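PDB 4C24: L-fuculose phosphate aldolase from Streptococcus pneumoniae, which is a zinc-binding member of the class II aldolase and adducin family, built around a mixed beta-sheet and present as an assembly of four chains. Local coordinates for residues A[95-100]-A[167-172]; A[99-104]-A[160-165]. One frame throughout, in Å; residues are numbered along the deposited sequence.

Contact 1 (A[95-100]-A[167-172]); sequences AIIHAH and QNLLNA. With ZN (zinc ion), chain B.
Ala95 pushes its CB against the start of helix 169-192, 3.4 Å from Asn168 C, and its small methyl group suits so close an approach. Leu169 adds a larger apolar group. Its CB does not point at the strand, but Leu169 CD2 swings back to lie 4.0 Å from Ala95 CB. The same Leu169 CD2 is 4.1 Å from Ile97 CG1. Ile97 holds CG1 beside its own backbone N (chi1 -63°), and the extended branch carries Ile97 CD1 to 4.0 Å from Ala172 CB, where another small residue accepts it on the first turn of the helix. Away from this buried packing the contact loosens: the Asn168 backbone is pressed against Ala95, but its side chain points away to the partly exposed start of the helix, Leu170 turns to the surface, and Gln167 is modelled only as far as CB, consistent with a mobile side chain. Asn168 suits its place as the N-cap, for its OD1 accepts a bond of 3.0 Å from Asn171 N, almost straight at 162°. Farther along, His98 in the strand and His100 just after it bind the zinc ion through NE2, each at 2.0 Å. No hydrogen bond links the two segments; methyl groups touch each other and the helix backbone by van der Waals contact, and burial of apolar surface probably accounts for the adhesion here.

Contact 2 (A[99-104]-A[160-165]); sequences AHTTYA and HGILAG. With ZN (zinc ion), chain B; SO4 (sulfate ion), chain D.
His100 and His160 converge on the zinc ion from two chain segments, their NE2 atoms 3.0 Å apart because both bind the metal. The planes stand at 84°, with His100 CD2 at the edge of the His160 ring and His160 O over one face of His100. Different first torsions bring the rings together: His100 keeps CG beside its backbone N, whereas His160 turns CG away from its own (chi1 -173°). Next to them Ala99 and Ile162 form an antiparallel hydrogen-bonded pair: Ala99 N donates to Ile162 O (3.1 Å) and Ile162 N to Ala99 O (3.0 Å). In Ile162, CG1 lies anti to the backbone N (chi1 -171°) and takes CD1 to Ala104 CB, while CG2, between N and the carbonyl carbon, sits 3.4 Å from Ala99 O. Gly161 fits because a CB would point at Ala99 O and the His100 ring. Thr101 gives its hydroxyl to Glu180, and Thr102 OG1 donates to sulfate O1, an ion also bound by Lys184 of this chain and of the second subunit. With His98 and a water completing the zinc shell, and His160 and Gly161 in a classic beta bulge against strand 154-157, this is a three-histidine zinc site at the ends of two central neighbouring strands, as in the AraD-like aldolase/adducin family.

How the contacts relate
Followed from the N terminus, the chain runs along strand 95-99, turns at His100 and enters helix 103-110. It returns through strand 154-157 to reach His160, then follows strand 161-166, antiparallel to 95-99, into helix 169-192. Contact 2 closes the shorter loop, of 55 residues, and contact 1 the longer, of 66, around it; the two nest without crossing, sharing Ala99 and His100. Contact 1 fastens the start of helix 169-192 to the sheet, while contact 2 pairs the two neighbouring strands beside the zinc. Between the contacts, a backbone hydrogen bond runs from Ala164 N to Ile97 O, and His98 ND1, 2.8 Å from Ile162 O, ties a zinc ligand to strand 161-166.

Contact 1 (A[95-100]-A[167-172])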
ATOM      1  N   ALA A  95      13.068  25.894   5.363  1.00 13.90           N
ATOM      2  CA  ALA A  95      12.231  25.232   4.384  1.00 13.77           C
ATOM      3  C   ALA A  95      11.131  24.510   5.124  1.00 13.12           C
ATOM      4  O   ALA A  95      11.392  23.955   6.194  1.00 16.10           O
ATOM      5  CB  ALA A  95      13.036  24.250   3.554  1.00 15.29           C
ATOM      6  N   ILE A  96       9.937  24.503   4.543  1.00 13.08           N
ATOM      7  CA  ILE A  96       8.757  23.935   5.202  1.00 12.86           C
ATOM      8  C   ILE A  96       7.948  23.143   4.206  1.00 12.46           C
ATOM      9  O   ILE A  96       7.740  23.576   3.039  1.00 13.24           O
ATOM     10  CB  ILE A  96       7.882  25.055   5.790  1.00 12.73           C
ATOM     11  CG1 ILE A  96       8.655  25.744   6.898  1.00 12.90           C
ATOM     12  CG2 ILE A  96       6.555  24.513   6.349  1.00 13.71           C
ATOM     13  CD1 ILE A  96       8.011  26.999   7.462  1.00 15.77           C
ATOM     14  N   ILE A  97       7.450  21.990   4.647  1.00 12.71           N
ATOM     15  CA  ILE A  97       6.542  21.218   3.848  1.00 13.10           C
ATOM     16  C   ILE A  97       5.297  20.961   4.645  1.00 12.39           C
ATOM     17  O   ILE A  97       5.396  20.571   5.835  1.00 15.38           O
ATOM     18  CB  ILE A  97       7.162  19.874   3.416  1.00 13.27           C
ATOM     19  CG1 ILE A  97       8.405  20.132   2.520  1.00 14.08           C
ATOM     20  CG2 ILE A  97       6.117  19.012   2.716  1.00 13.95           C
ATOM     21  CD1 ILE A  97       9.138  18.868   2.119  1.00 15.37           C
ATOM     22  N   HIS A  98       4.149  21.214   4.025  1.00 11.89           N
ATOM     23  CA  HIS A  98       2.847  20.821   4.593  1.00 12.80           C
ATOM     24  C   HIS A  98       2.240  19.754   3.699  1.00 12.80           C
ATOM     25  O   HIS A  98       2.216  19.873   2.448  1.00 14.96           O
ATOM     26  CB  HIS A  98       1.937  22.031   4.717  1.00 14.90           C
ATOM     27  CG  HIS A  98       0.484  21.698   4.914  1.00 15.66           C
ATOM     28  ND1 HIS A  98       0.015  21.069   6.048  1.00 14.67           N
ATOM     29  CD2 HIS A  98      -0.598  21.907   4.124  1.00 13.90           C
ATOM     30  CE1 HIS A  98      -1.291  20.900   5.942  1.00 14.90           C
ATOM     31  NE2 HIS A  98      -1.700  21.419   4.795  1.00 12.87           N
ATOM     32  N   ALA A  99       1.752  18.682   4.315  1.00 12.94           N
ATOM     33  CA  ALA A  99       1.198  17.589   3.571  1.00 12.81           C
ATOM     34  C   ALA A  99       0.017  16.982   4.287  1.00 12.29           C
ATOM     35  O   ALA A  99      -0.067  17.106   5.505  1.00 15.62           O
ATOM     36  CB  ALA A  99       2.257  16.528   3.321  1.00 14.57           C
ATOM     37  N   HIS A 100      -0.886  16.369   3.543  1.00 12.09           N
ATOM     38  CA  HIS A 100      -1.966  15.556   4.125  1.00 12.43           C
ATOM     39  C   HIS A 100      -1.534  14.123   3.918  1.00 14.89           C
ATOM     40  O   HIS A 100      -1.807  13.517   2.875  1.00 20.00           O
ATOM     41  CB  HIS A 100      -3.292  15.833   3.430  1.00 14.63           C
ATOM     42  CG  HIS A 100      -3.720  17.274   3.469  1.00 13.96           C
ATOM     43  ND1 HIS A 100      -4.984  17.676   3.118  1.00 15.16           N
ATOM     44  CD2 HIS A 100      -3.048  18.400   3.822  1.00 14.22           C
ATOM     45  CE1 HIS A 100      -5.058  19.002   3.203  1.00 14.41           C
ATOM     46  NE2 HIS A 100      -3.905  19.456   3.667  1.00 14.26           N
ATOM     47  N   GLN A 167      16.325  22.917   7.783  1.00 19.66           N
ATOM     48  CA  GLN A 167      17.306  23.830   7.180  1.00 19.67           C
ATOM     49  C   GLN A 167      17.188  23.944   5.664  1.00 19.59           C
ATOM     50  O   GLN A 167      17.587  24.960   5.083  1.00 19.89           O
ATOM     51  CB  GLN A 167      18.720  23.408   7.558  1.00 23.44           C
ATOM     52  N   ASN A 168      16.685  22.897   5.024  1.00 18.37           N
ATOM     53  CA  ASN A 168      16.483  22.872   3.577  1.00 18.54           C
ATOM     54  C   ASN A 168      15.410  21.860   3.218  1.00 19.50           C
ATOM     55  O   ASN A 168      14.919  21.132   4.098  1.00 20.05           O
ATOM     56  CB  ASN A 168      17.806  22.579   2.848  1.00 20.30           C
ATOM     57  CG  ASN A 168      18.487  21.323   3.352  1.00 22.75           C
ATOM     58  OD1 ASN A 168      17.838  20.319   3.633  1.00 23.83           O
ATOM     59  ND2 ASN A 168      19.798  21.375   3.469  1.00 28.57           N
ATOM     60  N   LEU A 169      15.028  21.820   1.949  1.00 18.66           N
ATOM     61  CA  LEU A 169      13.909  20.982   1.505  1.00 18.04           C
ATOM     62  C   LEU A 169      14.202  19.502   1.598  1.00 18.28           C
ATOM     63  O   LEU A 169      13.313  18.730   1.937  1.00 18.35           O
ATOM     64  CB  LEU A 169      13.448  21.319   0.096  1.00 19.38           C
ATOM     65  CG  LEU A 169      12.624  22.583  -0.019  1.00 17.31           C
ATOM     66  CD1 LEU A 169      12.548  22.978  -1.483  1.00 19.75           C
ATOM     67  CD2 LEU A 169      11.209  22.427   0.546  1.00 20.32           C
ATOM     68  N   LEU A 170      15.426  19.090   1.271  1.00 18.47           N
ATOM     69  CA  LEU A 170      15.793  17.680   1.447  1.00 19.88           C
ATOM     70  C   LEU A 170      15.520  17.201   2.883  1.00 19.96           C
ATOM     71  O   LEU A 170      14.882  16.163   3.070  1.00 20.49           O
ATOM     72  CB  LEU A 170      17.255  17.434   1.044  1.00 22.84           C
ATOM     73  CG  LEU A 170      17.750  15.980   1.033  1.00 25.49           C
ATOM     74  CD1 LEU A 170      18.794  15.775  -0.057  1.00 30.65           C
ATOM     75  CD2 LEU A 170      18.322  15.606   2.387  1.00 31.29           C
ATOM     76  N   ASN A 171      15.975  17.969   3.869  1.00 18.85           N
ATOM     77  CA  ASN A 171      15.786  17.621   5.278  1.00 18.77           C
ATOM     78  C   ASN A 171      14.324  17.751   5.687  1.00 17.82           C
ATOM     79  O   ASN A 171      13.815  16.886   6.409  1.00 16.65           O
ATOM     80  CB  ASN A 171      16.679  18.451   6.210  1.00 22.34           C
ATOM     81  CG  ASN A 171      18.163  18.222   5.980  1.00 25.34           C
ATOM     82  OD1 ASN A 171      18.569  17.400   5.163  1.00 29.58           O
ATOM     83  ND2 ASN A 171      18.980  18.956   6.714  1.00 30.32           N
ATOM     84  N   ALA A 172      13.635  18.796   5.224  1.00 16.08           N
ATOM     85  CA  ALA A 172      12.186  18.918   5.500  1.00 13.81           C
ATOM     86  C   ALA A 172      11.427  17.705   4.953  1.00 16.09           C
ATOM     87  O   ALA A 172      10.552  17.146   5.621  1.00 15.82           O
ATOM     88  CB  ALA A 172      11.614  20.209   4.943  1.00 14.66           C
TER
HETATM   89 ZN    ZN B 301      -3.572  21.366   4.135  1.00 15.82          ZN
HETATM   90  O   HOH W   1      -4.372  23.123   3.337  1.00 25.08           O

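Contact 2 (A[99-104]-A[160-165])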
ATOM      1  N   ALA A  99       1.752  18.682   4.315  1.00 12.94           N
ATOM      2  CA  ALA A  99       1.198  17.589   3.571  1.00 12.81           C
ATOM      3  C   ALA A  99       0.017  16.982   4.287  1.00 12.29           C
ATOM      4  O   ALA A  99      -0.067  17.106   5.505  1.00 15.62           O
ATOM      5  CB  ALA A  99       2.257  16.528   3.321  1.00 14.57           C
ATOM      6  N   HIS A 100      -0.886  16.369   3.543  1.00 12.09           N
ATOM      7  CA  HIS A 100      -1.966  15.556   4.125  1.00 12.43           C
ATOM      8  C   HIS A 100      -1.534  14.123   3.918  1.00 14.89           C
ATOM      9  O   HIS A 100      -1.807  13.517   2.875  1.00 20.00           O
ATOM     10  CB  HIS A 100      -3.292  15.833   3.430  1.00 14.63           C
ATOM     11  CG  HIS A 100      -3.720  17.274   3.469  1.00 13.96           C
ATOM     12  ND1 HIS A 100      -4.984  17.676   3.118  1.00 15.16           N
ATOM     13  CD2 HIS A 100      -3.048  18.400   3.822  1.00 14.22           C
ATOM     14  CE1 HIS A 100      -5.058  19.002   3.203  1.00 14.41           C
ATOM     15  NE2 HIS A 100      -3.905  19.456   3.667  1.00 14.26           N
ATOM     16  N   THR A 101      -0.753  13.609   4.860  1.00 13.23           N
ATOM     17  CA  THR A 101      -0.276  12.244   4.748  1.00 14.79           C
ATOM     18  C   THR A 101      -1.309  11.256   5.317  1.00 15.68           C
ATOM     19  O   THR A 101      -2.491  11.613   5.510  1.00 18.58           O
ATOM     20  CB  THR A 101       1.115  12.096   5.376  1.00 14.27           C
ATOM     21  OG1 THR A 101       0.998  12.297   6.791  1.00 17.59           O
ATOM     22  CG2 THR A 101       2.124  13.086   4.753  1.00 18.16           C
ATOM     23  N   THR A 102      -0.911  10.013   5.517  1.00 12.16           N
ATOM     24  CA  THR A 102      -1.901   9.057   6.029  1.00 11.63           C
ATOM     25  C   THR A 102      -1.957   8.973   7.556  1.00 12.13           C
ATOM     26  O   THR A 102      -2.879   9.551   8.166  1.00 11.59           O
ATOM     27  CB  THR A 102      -1.725   7.676   5.409  1.00 12.82           C
ATOM     28  OG1 THR A 102      -1.742   7.835   3.990  1.00 15.12           O
ATOM     29  CG2 THR A 102      -2.859   6.735   5.845  1.00 14.03           C
ATOM     30  N   TYR A 103      -1.003   8.275   8.164  1.00 11.79           N
ATOM     31  CA  TYR A 103      -1.123   8.013   9.615  1.00 11.01           C
ATOM     32  C   TYR A 103      -0.883   9.227  10.469  1.00 10.73           C
ATOM     33  O   TYR A 103      -1.449   9.322  11.583  1.00 11.25           O
ATOM     34  CB  TYR A 103      -0.277   6.813  10.028  1.00 11.23           C
ATOM     35  CG  TYR A 103      -0.844   5.528   9.509  1.00 12.14           C
ATOM     36  CD1 TYR A 103      -0.534   5.063   8.230  1.00 12.94           C
ATOM     37  CD2 TYR A 103      -1.739   4.773  10.271  1.00 11.78           C
ATOM     38  CE1 TYR A 103      -1.064   3.883   7.745  1.00 12.89           C
ATOM     39  CE2 TYR A 103      -2.268   3.587   9.805  1.00 11.79           C
ATOM     40  CZ  TYR A 103      -1.946   3.144   8.522  1.00 11.28           C
ATOM     41  OH  TYR A 103      -2.465   1.960   8.048  1.00 12.82           O
ATOM     42  N   ALA A 104      -0.045  10.151  10.032  1.00 10.79           N
ATOM     43  CA  ALA A 104       0.112  11.412  10.728  1.00 11.46           C
ATOM     44  C   ALA A 104      -1.228  12.141  10.774  1.00 11.88           C
ATOM     45  O   ALA A 104      -1.574  12.727  11.792  1.00 11.98           O
ATOM     46  CB  ALA A 104       1.222  12.240  10.103  1.00 14.91           C
ATOM     47  N   HIS A 160      -6.478  17.606   9.870  1.00 11.88           N
ATOM     48  CA  HIS A 160      -5.911  18.266   8.677  1.00 12.63           C
ATOM     49  C   HIS A 160      -4.688  17.569   8.123  1.00 12.19           C
ATOM     50  O   HIS A 160      -4.754  16.997   7.026  1.00 14.59           O
ATOM     51  CB  HIS A 160      -5.622  19.722   9.014  1.00 12.89           C
ATOM     52  CG  HIS A 160      -5.202  20.549   7.839  1.00 13.71           C
ATOM     53  ND1 HIS A 160      -5.363  21.911   7.801  1.00 13.51           N
ATOM     54  CD2 HIS A 160      -4.619  20.194   6.660  1.00 14.52           C
ATOM     55  CE1 HIS A 160      -4.887  22.370   6.642  1.00 14.84           C
ATOM     56  NE2 HIS A 160      -4.430  21.346   5.941  1.00 11.69           N
ATOM     57  N   GLY A 161      -3.576  17.598   8.839  1.00 11.26           N
ATOM     58  CA  GLY A 161      -2.349  17.016   8.295  1.00 11.21           C
ATOM     59  C   GLY A 161      -1.128  17.310   9.110  1.00 12.59           C
ATOM     60  O   GLY A 161      -1.182  17.334  10.335  1.00 14.00           O
ATOM     61  N   ILE A 162      -0.008  17.537   8.445  1.00 13.61           N
ATOM     62  CA  ILE A 162       1.251  17.699   9.108  1.00 13.94           C
ATOM     63  C   ILE A 162       1.960  18.913   8.522  1.00 12.30           C
ATOM     64  O   ILE A 162       1.744  19.265   7.354  1.00 14.32           O
ATOM     65  CB  ILE A 162       2.127  16.430   8.933  1.00 13.35           C
ATOM     66  CG1 ILE A 162       3.382  16.453   9.801  1.00 16.96           C
ATOM     67  CG2 ILE A 162       2.514  16.226   7.465  1.00 17.44           C
ATOM     68  CD1 ILE A 162       4.170  15.164   9.779  1.00 19.79           C
ATOM     69  N   LEU A 163       2.780  19.536   9.341  1.00 12.10           N
ATOM     70  CA  LEU A 163       3.689  20.591   8.951  1.00 11.37           C
ATOM     71  C   LEU A 163       5.068  20.224   9.470  1.00 13.43           C
ATOM     72  O   LEU A 163       5.229  19.848  10.636  1.00 15.49           O
ATOM     73  CB  LEU A 163       3.253  21.938   9.534  1.00 13.03           C
ATOM     74  CG  LEU A 163       3.947  23.221   9.061  1.00 15.00           C
ATOM     75  CD1 LEU A 163       3.416  23.558   7.673  1.00 15.67           C
ATOM     76  CD2 LEU A 163       3.681  24.411   9.993  1.00 17.66           C
ATOM     77  N   ALA A 164       6.090  20.320   8.613  1.00 13.19           N
ATOM     78  CA  ALA A 164       7.455  20.078   9.049  1.00 13.17           C
ATOM     79  C   ALA A 164       8.379  21.154   8.513  1.00 13.33           C
ATOM     80  O   ALA A 164       8.123  21.705   7.452  1.00 15.24           O
ATOM     81  CB  ALA A 164       7.938  18.706   8.598  1.00 14.74           C
ATOM     82  N   GLY A 165       9.452  21.415   9.242  1.00 13.56           N
ATOM     83  CA  GLY A 165      10.435  22.405   8.825  1.00 15.76           C
ATOM     84  C   GLY A 165      11.845  21.963   9.097  1.00 16.35           C
ATOM     85  O   GLY A 165      12.116  21.186  10.021  1.00 18.64           O
TER
HETATM   86 ZN    ZN B 301      -3.572  21.366   4.135  1.00 15.82          ZN
HETATM   87  S   SO4 D1207      -0.209   3.884   3.594  0.50 20.92           S
HETATM   88  O1  SO4 D1207      -0.553   5.291   3.313  0.50 24.33           O
HETATM   89  O2  SO4 D1207       0.344   3.322   2.338  0.50 24.65           O
HETATM   90  O3  SO4 D1207       0.821   3.899   4.646  0.50 17.50           O
HETATM   91  O4  SO4 D1207      -1.416   3.150   4.030  0.50 24.04           O
HETATM   92  O   HOH W   1      -4.372  23.123   3.337  1.00 25.08           O